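Side-chain contacts in phosphoribosylaminoimidazole-succinocarboxamide synthase (Ehrlichia chaffeensis str. Arkansas, PDB 3KRE), which catalyses the ATP-dependent joining of L-aspartate to the carboxylate of an aminoimidazole ribonucleotide, a step of de novo purine synthesis that yields SAICAR: residues Glu168-Lys171 with Ile172-Ser176; Gly244-Ile247 with Glu248-Glu252. All blocks are in the same frame, centred on the assembly; numbering follows the deposited sequence.

Contact 1 (Glu168-Lys171 with Ile172-Ser176)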
loop_
_atom_site.group_PDB
_atom_site.type_symbol
_atom_site.label_atom_id
_atom_site.label_comp_id
_atom_site.label_asym_id
_atom_site.label_seq_id
_atom_site.Cartn_x
_atom_site.Cartn_y
_atom_site.Cartn_z
ATOM N N GLU A 168 -3.974 16.488 -11.865
ATOM C CA GLU A 168 -3.830 15.493 -10.783
ATOM C C GLU A 168 -3.524 14.098 -11.293
ATOM O O GLU A 168 -2.744 13.371 -10.682
ATOM C CB GLU A 168 -5.088 15.438 -9.910
ATOM C CG GLU A 168 -5.291 16.717 -9.120
ATOM C CD GLU A 168 -6.605 16.760 -8.379
ATOM O OE1 GLU A 168 -7.612 16.180 -8.874
ATOM O OE2 GLU A 168 -6.611 17.372 -7.291
ATOM N N LEU A 169 -4.126 13.718 -12.423
ATOM C CA LEU A 169 -3.908 12.393 -12.937
ATOM C C LEU A 169 -2.472 12.285 -13.463
ATOM O O LEU A 169 -1.776 11.280 -13.235
ATOM C CB LEU A 169 -4.979 12.041 -13.985
ATOM C CG LEU A 169 -4.993 10.662 -14.632
ATOM C CD1 LEU A 169 -4.895 9.588 -13.596
ATOM C CD2 LEU A 169 -6.255 10.521 -15.456
ATOM N N GLU A 170 -1.992 13.315 -14.158
ATOM C CA GLU A 170 -0.596 13.260 -14.586
ATOM C C GLU A 170 0.305 13.225 -13.335
ATOM O O GLU A 170 1.295 12.493 -13.296
ATOM C CB GLU A 170 -0.262 14.437 -15.506
ATOM C CG GLU A 170 1.258 14.697 -15.761
ATOM C CD GLU A 170 2.098 13.555 -16.383
ATOM O OE1 GLU A 170 1.930 12.323 -16.076
ATOM O OE2 GLU A 170 3.040 13.930 -17.149
ATOM N N LYS A 171 -0.033 14.022 -12.323
ATOM C CA LYS A 171 0.782 14.065 -11.091
ATOM C C LYS A 171 0.796 12.698 -10.382
ATOM O O LYS A 171 1.837 12.227 -9.946
ATOM C CB LYS A 171 0.270 15.138 -10.147
ATOM C CG LYS A 171 1.025 15.289 -8.847
ATOM C CD LYS A 171 2.383 15.946 -8.996
ATOM C CE LYS A 171 2.921 16.437 -7.625
ATOM N NZ LYS A 171 2.363 17.764 -7.143
ATOM N N ILE A 172 -0.358 12.058 -10.294
ATOM C CA ILE A 172 -0.437 10.793 -9.572
ATOM C C ILE A 172 0.440 9.735 -10.236
ATOM O O ILE A 172 1.055 8.896 -9.564
ATOM C CB ILE A 172 -1.912 10.346 -9.378
ATOM C CG1 ILE A 172 -2.046 9.440 -8.156
ATOM C CG2 ILE A 172 -2.492 9.639 -10.573
ATOM C CD1 ILE A 172 -3.500 9.302 -7.723
ATOM N N LYS A 173 0.546 9.800 -11.556
ATOM C CA LYS A 173 1.398 8.848 -12.267
ATOM C C LYS A 173 2.887 9.169 -12.024
ATOM O O LYS A 173 3.710 8.257 -11.799
ATOM C CB LYS A 173 1.054 8.831 -13.745
ATOM C CG LYS A 173 -0.394 8.406 -13.997
ATOM C CD LYS A 173 -0.659 8.112 -15.485
ATOM C CE LYS A 173 -0.896 9.327 -16.252
ATOM N NZ LYS A 173 -0.987 8.975 -17.727
ATOM N N ILE A 174 3.224 10.443 -12.036
ATOM C CA ILE A 174 4.625 10.862 -11.799
ATOM C C ILE A 174 5.034 10.439 -10.371
ATOM O O ILE A 174 6.132 9.853 -10.149
ATOM C CB ILE A 174 4.794 12.372 -11.970
ATOM C CG1 ILE A 174 4.680 12.764 -13.456
ATOM C CG2 ILE A 174 6.125 12.847 -11.346
ATOM C CD1 ILE A 174 4.473 14.291 -13.653
ATOM N N LEU A 175 4.157 10.711 -9.412
ATOM C CA LEU A 175 4.425 10.375 -8.006
ATOM C C LEU A 175 4.542 8.869 -7.830
ATOM O O LEU A 175 5.422 8.401 -7.098
ATOM C CB LEU A 175 3.319 10.923 -7.073
ATOM C CG LEU A 175 3.256 12.440 -6.911
ATOM C CD1 LEU A 175 1.985 12.859 -6.080
ATOM C CD2 LEU A 175 4.565 13.015 -6.265
ATOM N N SER A 176 3.634 8.118 -8.465
ATOM C CA SER A 176 3.645 6.658 -8.378
ATOM C C SER A 176 4.941 6.080 -8.904
ATOM O O SER A 176 5.534 5.183 -8.274
ATOM C CB SER A 176 2.400 6.050 -9.079
ATOM O OG SER A 176 1.231 6.413 -8.373
#

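Contact 2 (Gly244-Ile247 with Glu248-Glu252). With EDO (1,2-ethanediol), chain J; EDO (1,2-ethanediol), chain H.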
loop_
_atom_site.group_PDB
_atom_site.type_symbol
_atom_site.label_atom_id
_atom_site.label_comp_id
_atom_site.label_asym_id
_atom_site.label_seq_id
_atom_site.Cartn_x
_atom_site.Cartn_y
_atom_site.Cartn_z
ATOM N N GLY A 244 2.262 -20.868 4.172
ATOM C CA GLY A 244 2.706 -20.945 5.552
ATOM C C GLY A 244 3.787 -19.921 5.810
ATOM O O GLY A 244 4.196 -19.218 4.896
ATOM N N ASN A 245 4.227 -19.807 7.072
ATOM C CA ASN A 245 5.266 -18.860 7.459
ATOM C C ASN A 245 4.919 -17.438 7.041
ATOM O O ASN A 245 5.750 -16.674 6.559
ATOM C CB ASN A 245 6.661 -19.276 6.908
ATOM C CG ASN A 245 7.432 -20.174 7.858
ATOM O OD1 ASN A 245 6.862 -20.910 8.673
ATOM N ND2 ASN A 245 8.757 -20.172 7.703
ATOM N N VAL A 246 3.653 -17.074 7.212
ATOM C CA VAL A 246 3.203 -15.723 6.854
ATOM C C VAL A 246 3.892 -14.678 7.715
ATOM O O VAL A 246 4.506 -13.729 7.194
ATOM C CB VAL A 246 1.650 -15.626 6.941
ATOM C CG1 VAL A 246 1.154 -14.168 6.763
ATOM C CG2 VAL A 246 1.010 -16.643 5.917
ATOM N N ILE A 247 3.858 -14.870 9.034
ATOM C CA ILE A 247 4.411 -13.848 9.900
ATOM C C ILE A 247 5.917 -13.773 9.712
ATOM O O ILE A 247 6.481 -12.689 9.748
ATOM C CB ILE A 247 4.009 -14.038 11.378
ATOM C CG1 ILE A 247 4.225 -12.741 12.187
ATOM C CG2 ILE A 247 4.775 -15.235 11.961
ATOM C CD1 ILE A 247 3.352 -11.560 11.758
ATOM N N GLU A 248 6.553 -14.920 9.480
ATOM C CA GLU A 248 7.994 -14.961 9.236
ATOM C C GLU A 248 8.379 -14.124 8.015
ATOM O O GLU A 248 9.422 -13.462 8.009
ATOM C CB GLU A 248 8.469 -16.411 9.070
ATOM C CG GLU A 248 8.497 -17.198 10.379
ATOM C CD GLU A 248 7.138 -17.734 10.867
ATOM O OE1 GLU A 248 6.137 -17.631 10.125
ATOM O OE2 GLU A 248 7.065 -18.278 12.014
ATOM N N GLY A 249 7.562 -14.142 6.977
ATOM C CA GLY A 249 7.868 -13.312 5.792
ATOM C C GLY A 249 7.781 -11.843 6.138
ATOM O O GLY A 249 8.670 -11.082 5.843
ATOM N N TYR A 250 6.722 -11.446 6.835
ATOM C CA TYR A 250 6.559 -10.037 7.217
ATOM C C TYR A 250 7.687 -9.625 8.162
ATOM O O TYR A 250 8.200 -8.514 8.057
ATOM C CB TYR A 250 5.228 -9.795 7.916
ATOM C CG TYR A 250 3.989 -9.841 7.036
ATOM C CD1 TYR A 250 3.031 -8.850 7.128
ATOM C CD2 TYR A 250 3.791 -10.844 6.092
ATOM C CE1 TYR A 250 1.875 -8.866 6.327
ATOM C CE2 TYR A 250 2.633 -10.865 5.282
ATOM C CZ TYR A 250 1.675 -9.891 5.439
ATOM O OH TYR A 250 0.553 -9.911 4.642
ATOM N N ARG A 251 8.079 -10.520 9.063
ATOM C CA ARG A 251 9.180 -10.228 9.983
ATOM C C ARG A 251 10.515 -10.126 9.267
ATOM O O ARG A 251 11.348 -9.272 9.594
ATOM C CB ARG A 251 9.291 -11.260 11.104
ATOM C CG ARG A 251 10.019 -10.713 12.326
ATOM C CD ARG A 251 10.135 -11.754 13.422
ATOM N NE ARG A 251 8.826 -12.012 14.034
ATOM C CZ ARG A 251 8.161 -13.163 14.006
ATOM N NH1 ARG A 251 8.654 -14.241 13.401
ATOM N NH2 ARG A 251 6.991 -13.241 14.617
ATOM N N GLU A 252 10.734 -10.971 8.269
ATOM C CA GLU A 252 11.936 -10.813 7.447
ATOM C C GLU A 252 12.016 -9.428 6.789
ATOM O O GLU A 252 13.093 -8.793 6.763
ATOM C CB GLU A 252 11.999 -11.938 6.399
ATOM C CG GLU A 252 13.179 -11.883 5.415
ATOM C CD GLU A 252 13.407 -13.179 4.608
ATOM O OE1 GLU A 252 12.940 -14.272 5.035
ATOM O OE2 GLU A 252 14.105 -13.112 3.571
HETATM C C1 EDO J . 4.102 -19.924 11.298
HETATM O O1 EDO J . 3.787 -18.629 10.821
HETATM C C2 EDO J . 3.469 -21.068 10.504
HETATM O O2 EDO J . 2.791 -20.719 9.320
HETATM C C1 EDO H . 10.073 -15.837 4.551
HETATM O O1 EDO H . 11.328 -16.451 4.214
HETATM C C2 EDO H . 9.039 -16.806 5.120
HETATM O O2 EDO H . 9.668 -17.668 6.086
#

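Contact 1 (Glu168-Lys171 with Ile172-Ser176)
Lys-171 lies across Leu-175 one turn further along the helix, and its long chain shows how a lysine can serve a half-buried place. CB lies 3.1 Å from Ile-172 N; CG, opposite the backbone N (chi1 -180°), meets Leu-175 CD1 at 3.8 Å. The chain bends at chi2, CD passes near Leu-175 CG, and CE rests about equally far from both leucine methyls, 4.0 Å from Leu-175 CD1. A second bend, at chi4, sets NZ for its salt bridge with Asp-211. Beneath this greasy crossing, Leu-175 N donates to Lys-171 O at 2.8 Å in a nearly straight bond (170°). Glu-170 packs likewise on Ile-174, with CD 3.7 Å from Ile-174 CD1. On the inner side Leu-169 CD1 touches Ile-172 CG2 at 3.9 Å, and Ile-172 O takes two bonds from opposite faces of its plane, from Ser-176 N and from Ser-176 OG, the latter at 2.8 Å; the small serine thus satisfies its hydroxyl within the helix. These inner residues bring helix 166-189 onto the sheet: Leu-169 and Ile-172 touch Phe-141 of strand 133-143, while Ile-172 and Ser-176 reach Val-112 of strand 110-115 and Phe-201 of strand 192-204.

Contact 2 (Gly244-Ile247 with Glu248-Glu252)
The side chains of Ile-247 and Glu-248 cross at about a right angle at the start of helix 246-257, with the carboxylate folded back over the helix's first turn. Ile-247 CG2 lies 3.3 Å from Glu-248 OE1, while Arg-251 NH2 lies near both isoleucine branches, closer to Ile-247 CG1, at 3.7 Å. Arg-251 suits the place, its NH2 resting against the isoleucine while it also forms a salt bridge with Glu-66.

In Glu-248 the bend at chi2 (79°) folds the carboxylate back beside Asn-245. There the amide and carboxylate planes stack 23° apart, with Asn-245 CG 3.6 Å from Glu-248 OE1. Although Asn-245 occupies the N-cap position, its side chain makes no capping bond. ND2 donates to O2 of one ethanediol, whose O1 donates in turn to Glu-252 OE1. A second ethanediol bridges Asn-245 and Glu-248: its O1 donates to Glu-248 OE1 at 2.6 Å, and its O2 accepts the backbone N-H of Asn-245. Both diols probably come from the crystallisation liquor. A carboxylate near a helix N-terminus would probably be favoured by the helix dipole.

On the inner side, Val-246 CG1 lies alongside Tyr-250 CE2 at 3.9 Å, and Tyr-250 N donates to Val-246 O. The tyrosine suits a buried place that still has a polar end, since its OH bonds to Asp-221. Ile-247 and Tyr-250 both pack on Leu-70 of helix 67-84, and Val-246 touches Arg-238 and Tyr-239 of helix 237-240, so this turn joins helix 246-257 to two other helices.

In the fold
Contacts 1 and 2 are both one-turn contacts within a helix, but on opposite sides of the chain's centre, with centres about 32 Å apart and nearest atoms about 20 Å apart. Each is partly buried, with an inner face and a solvent-facing one, and each sends basic side chains to outside carboxylates. Contact 1, near the start of helix 166-189, sets aliphatic and serine side chains against the large antiparallel sheet. Contact 2 spans the N-terminal end of helix 246-257, where a loop residue and a glutamate meet through stacked polar planes and one bridging diol, while a second diol links the loop residue to Glu-252; its inner face packs on helices 67-84 and 237-240.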